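Long-range contacts in 4-hydroxy-tetrahydrodipicolinate synthase (Thermotoga maritima, PDB 1O5K), which probably catalyses the condensation of pyruvate with aspartate-beta-semialdehyde through a Schiff base, a step of lysine biosynthesis by the diaminopimelate pathway: residues A[92-97]-A[129-133]; A[152-156]-A[181-185]. All blocks are in the same frame, centred on the assembly; numbering follows the deposited sequence.

Contact 1: A[92-97]-A[129-133]; sequences STEKTL and HYKYI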
# COMPACT_ATOMS: atom_id res chain seq x y z
N SER A 92 24.57 -9.45 -7.31
CA SER A 92 25.70 -10.19 -6.74
C SER A 92 26.83 -9.20 -6.42
O SER A 92 27.24 -8.45 -7.26
CB SER A 92 26.20 -11.22 -7.71
OG SER A 92 27.52 -11.57 -7.39
N THR A 93 27.36 -9.27 -5.20
CA THR A 93 28.42 -8.33 -4.80
C THR A 93 29.69 -8.57 -5.67
O THR A 93 30.37 -7.62 -6.12
CB THR A 93 28.68 -8.50 -3.29
OG1 THR A 93 27.44 -8.22 -2.59
CG2 THR A 93 29.74 -7.47 -2.80
N GLU A 94 29.98 -9.85 -5.92
CA GLU A 94 31.17 -10.22 -6.69
C GLU A 94 31.06 -9.71 -8.11
O GLU A 94 31.99 -9.13 -8.65
CB GLU A 94 31.33 -11.74 -6.70
CG GLU A 94 32.61 -12.23 -7.32
CD GLU A 94 32.79 -13.74 -7.12
OE1 GLU A 94 32.94 -14.46 -8.14
OE2 GLU A 94 32.76 -14.18 -5.95
N LYS A 95 29.91 -9.92 -8.71
CA LYS A 95 29.71 -9.53 -10.11
C LYS A 95 29.65 -8.02 -10.24
O LYS A 95 30.14 -7.48 -11.21
CB LYS A 95 28.42 -10.10 -10.69
CG LYS A 95 28.17 -9.73 -12.18
CD LYS A 95 29.27 -10.22 -13.09
CE LYS A 95 29.22 -9.53 -14.47
NZ LYS A 95 30.21 -10.12 -15.45
N THR A 96 29.10 -7.36 -9.23
CA THR A 96 29.07 -5.90 -9.21
C THR A 96 30.48 -5.33 -9.22
O THR A 96 30.80 -4.43 -9.98
CB THR A 96 28.28 -5.39 -7.99
OG1 THR A 96 26.89 -5.75 -8.09
CG2 THR A 96 28.27 -3.88 -7.98
N LEU A 97 31.36 -5.87 -8.39
CA LEU A 97 32.73 -5.41 -8.39
C LEU A 97 33.37 -5.56 -9.77
O LEU A 97 34.07 -4.68 -10.24
CB LEU A 97 33.53 -6.10 -7.29
CG LEU A 97 35.01 -5.66 -7.24
CD1 LEU A 97 35.15 -4.12 -7.09
CD2 LEU A 97 35.69 -6.41 -6.16
N HIS A 129 27.68 -4.89 1.07
CA HIS A 129 27.78 -4.84 -0.39
C HIS A 129 28.58 -3.62 -0.84
O HIS A 129 29.57 -3.75 -1.54
CB HIS A 129 26.37 -4.85 -0.99
CG HIS A 129 26.29 -4.71 -2.47
ND1 HIS A 129 26.55 -5.74 -3.35
CD2 HIS A 129 25.87 -3.66 -3.22
CE1 HIS A 129 26.30 -5.32 -4.59
NE2 HIS A 129 25.90 -4.06 -4.53
N TYR A 130 28.16 -2.43 -0.40
CA TYR A 130 28.83 -1.17 -0.78
C TYR A 130 30.23 -1.09 -0.16
O TYR A 130 31.15 -0.59 -0.80
CB TYR A 130 27.97 0.01 -0.40
CG TYR A 130 26.76 0.14 -1.30
CD1 TYR A 130 26.91 0.54 -2.64
CD2 TYR A 130 25.47 -0.18 -0.86
CE1 TYR A 130 25.82 0.55 -3.48
CE2 TYR A 130 24.39 -0.10 -1.70
CZ TYR A 130 24.58 0.26 -3.02
OH TYR A 130 23.47 0.32 -3.87
N LYS A 131 30.39 -1.62 1.05
CA LYS A 131 31.72 -1.62 1.68
C LYS A 131 32.72 -2.45 0.87
O LYS A 131 33.87 -2.04 0.61
CB LYS A 131 31.65 -2.19 3.09
CG LYS A 131 33.00 -2.11 3.79
CD LYS A 131 32.90 -2.04 5.28
CE LYS A 131 33.16 -3.38 5.94
NZ LYS A 131 31.97 -4.23 5.85
N TYR A 132 32.30 -3.65 0.53
CA TYR A 132 33.12 -4.56 -0.26
C TYR A 132 33.60 -3.88 -1.53
O TYR A 132 34.78 -3.92 -1.86
CB TYR A 132 32.37 -5.83 -0.63
CG TYR A 132 33.20 -6.88 -1.33
CD1 TYR A 132 33.98 -7.78 -0.61
CD2 TYR A 132 33.20 -6.99 -2.72
CE1 TYR A 132 34.74 -8.77 -1.25
CE2 TYR A 132 33.97 -7.95 -3.36
CZ TYR A 132 34.72 -8.84 -2.62
OH TYR A 132 35.47 -9.80 -3.25
N ILE A 133 32.67 -3.25 -2.23
CA ILE A 133 33.00 -2.58 -3.48
C ILE A 133 33.91 -1.36 -3.29
O ILE A 133 34.95 -1.20 -3.94
CB ILE A 133 31.72 -2.21 -4.22
CG1 ILE A 133 30.87 -3.47 -4.49
CG2 ILE A 133 32.05 -1.52 -5.49
CD1 ILE A 133 29.39 -3.20 -4.78
O HOH W 1 33.31 -12.10 -3.81
O HOH W 2 24.75 -3.49 -7.00

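Contact 2: A[152-156]-A[181-185]; sequences VNVLP and QIDRT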
# COMPACT_ATOMS: atom_id res chain seq x y z
N VAL A 152 13.70 -3.49 -2.40
CA VAL A 152 14.39 -3.16 -1.15
C VAL A 152 14.56 -1.65 -1.13
O VAL A 152 14.82 -1.03 -2.18
CB VAL A 152 15.76 -3.86 -1.05
CG1 VAL A 152 16.77 -3.29 -2.05
CG2 VAL A 152 16.27 -3.70 0.37
N ASN A 153 14.33 -1.07 0.04
CA ASN A 153 14.55 0.35 0.30
C ASN A 153 15.75 0.54 1.22
O ASN A 153 15.79 -0.07 2.31
CB ASN A 153 13.33 0.95 0.96
CG ASN A 153 13.49 2.42 1.20
OD1 ASN A 153 13.81 3.15 0.29
ND2 ASN A 153 13.27 2.87 2.46
N VAL A 154 16.69 1.40 0.82
CA VAL A 154 17.81 1.82 1.72
C VAL A 154 17.25 2.79 2.72
O VAL A 154 16.80 3.88 2.33
CB VAL A 154 18.96 2.57 0.99
CG1 VAL A 154 20.12 2.82 1.95
CG2 VAL A 154 19.45 1.81 -0.22
N LEU A 155 17.29 2.44 3.99
CA LEU A 155 16.78 3.35 5.00
C LEU A 155 17.72 4.54 5.05
O LEU A 155 18.92 4.37 4.82
CB LEU A 155 16.74 2.70 6.37
CG LEU A 155 15.76 1.57 6.55
CD1 LEU A 155 15.97 0.96 7.89
CD2 LEU A 155 14.29 2.01 6.36
N PRO A 156 17.21 5.74 5.31
CA PRO A 156 18.05 6.92 5.48
C PRO A 156 19.23 6.68 6.44
O PRO A 156 20.36 7.06 6.14
CB PRO A 156 17.04 8.00 5.96
CG PRO A 156 15.75 7.54 5.24
CD PRO A 156 15.76 6.08 5.34
N GLN A 181 11.16 10.06 3.10
CA GLN A 181 12.40 9.41 2.73
C GLN A 181 13.33 10.44 2.15
O GLN A 181 14.47 10.55 2.61
CB GLN A 181 12.22 8.21 1.81
CG GLN A 181 13.52 7.66 1.23
CD GLN A 181 14.06 6.40 1.93
OE1 GLN A 181 13.43 5.85 2.84
NE2 GLN A 181 15.20 5.94 1.46
N ILE A 182 12.85 11.28 1.23
CA ILE A 182 13.71 12.28 0.62
C ILE A 182 14.28 13.27 1.67
O ILE A 182 15.49 13.53 1.70
CB ILE A 182 12.93 13.02 -0.46
CG1 ILE A 182 12.66 12.04 -1.65
CG2 ILE A 182 13.66 14.27 -0.89
CD1 ILE A 182 11.63 12.61 -2.66
N ASP A 183 13.41 13.73 2.55
CA ASP A 183 13.77 14.67 3.61
C ASP A 183 14.87 14.09 4.50
O ASP A 183 15.87 14.74 4.75
CB ASP A 183 12.53 14.98 4.42
CG ASP A 183 12.79 15.94 5.54
OD1 ASP A 183 12.89 15.47 6.68
OD2 ASP A 183 12.89 17.14 5.35
N ARG A 184 14.69 12.85 4.93
CA ARG A 184 15.60 12.18 5.85
C ARG A 184 16.92 11.73 5.20
O ARG A 184 17.97 11.83 5.82
CB ARG A 184 14.89 11.02 6.52
CG ARG A 184 14.01 11.48 7.63
CD ARG A 184 14.80 11.93 8.89
NE ARG A 184 15.13 10.80 9.76
CZ ARG A 184 15.69 10.88 10.98
NH1 ARG A 184 15.92 9.76 11.66
NH2 ARG A 184 16.02 12.04 11.53
N THR A 185 16.87 11.24 3.96
CA THR A 185 18.08 10.91 3.21
C THR A 185 18.97 12.13 3.10
O THR A 185 20.13 12.07 3.46
CB THR A 185 17.73 10.34 1.88
OG1 THR A 185 17.13 9.04 2.08
CG2 THR A 185 18.92 10.07 1.08

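Contact 1: A[92-97]-A[129-133]
Thr93 and His129 share a direct hydrogen bond between two neighbouring outer helices of the (β/α)8 barrel, 93-106 and 123-134, whose short segments run at 39° with axes 9.8 Å apart. Thr93 OG1 lies in the plane of the imidazole, at its edge, 2.7 Å from His129 ND1; either atom could be the donor. With His129 CG anti to the backbone N (chi1 176°), the ring swings across to the other helix. A water bonded to His129 NE2 at 2.8 Å also donates to Thr96 OG1, so both ring nitrogens have partners.

Thr96 OG1 donates to Ser92 O at 2.8 Å, from above the carbonyl plane and from the face opposite to Thr96 N, and is also hydrogen-bonded to Thr90 N. Ser92 is the N-cap of helix 93-106, its OG accepting from Lys95 N. A second water links Glu94 OE2 with Tyr132 OH.

Apolar contacts fill the rest. Thr96 CG2 presses tightly on Ile133 CD1 at 3.5 Å, and that same CD1 covers one face of the imidazole toward its rim. Thr93 CG2 and Leu97 CD2 approach the Tyr132 ring obliquely, Leu97 CD2 reaching Tyr132 CE2 at 3.6 Å. Shortening Thr96 to an alanine would probably leave the water at His129 NE2 without its threonine partner, strip Ser92 O of its second donor and open a gap beside Ile133 CD1.

Pro284 of the second subunit packs on His129. In-plane bonding at ND1, water at NE2 and the isoleucine on one face together imply a buried imidazole restricted in rotation.

Contact 2: A[152-156]-A[181-185]
In the (β/α)8 barrel of this lyase, the loop 152-156 leads into helix 156-165 and packs against the first turns of the next outer helix, 179-192. Leu155 occupies the N-cap position and Pro156 begins the helix, so the contact joins the entry of one barrel helix to the side of its successor. The Val154 side chain lies about 8 Å from that of Tyr144, the predicted proton donor/acceptor.

Gln181 carries the polar half. Its chain is bent at chi2 (101°), which brings the terminal amide to the loop, where it serves as donor and acceptor at once. Gln181 NE2 donates to Val154 O at 2.7 Å, nearly along the C=O axis, with the acceptor in the glutamine's amide plane. Gln181 OE1 accepts from Asn153 ND2 at 3.0 Å; the N-H points straight at it (171°) within the asparagine's amide plane, but arrives from above the glutamine carbonyl plane. The two side-chain amides come from opposite directions with their planes 57° apart, and Asn153 OD1 is bonded instead to Asn145 ND2 and Asn176 ND2. Glu174 OE1 takes a further bond from Gln181 NE2 and is also bonded to Thr185 OG1, so the glutamine amide is gripped at both oxygen and nitrogen, which should fix its flip.

The apolar half is the pyrrolidine of Pro156, which lies against helix 179-192. Pro156 CB meets Arg184 CB at 3.7 Å, and Pro156 CG sits 3.8 Å from Thr185 OG1. The backbones are close here, with the CA atoms of Pro156 and Thr185 4.6 Å apart. Asp183 OD2 forms a salt bridge with Arg249 of a third subunit. At the junction of the two halves, Pro156 CD stands 3.4 Å from Gln181 OE1.

From the N terminus, helix 93-106 follows strand 84-87, and the chain then passes through strand 110-114 to helix 123-134, where contact 1 closes its loop. After strand 141-144 and helix 147-150 comes segment 152-156; the chain continues through helix 156-165 and strand 169-171 to helix 179-192, closing contact 2. The two loops are in series, neither nested nor crossed. Each joins elements that follow one another round the barrel wall, contact 1 pairing two outer helices, contact 2 pairing the entry of a helix with its successor. Their centres lie 21 Å apart and they do not touch, although their nearest atoms come within about 5 Å.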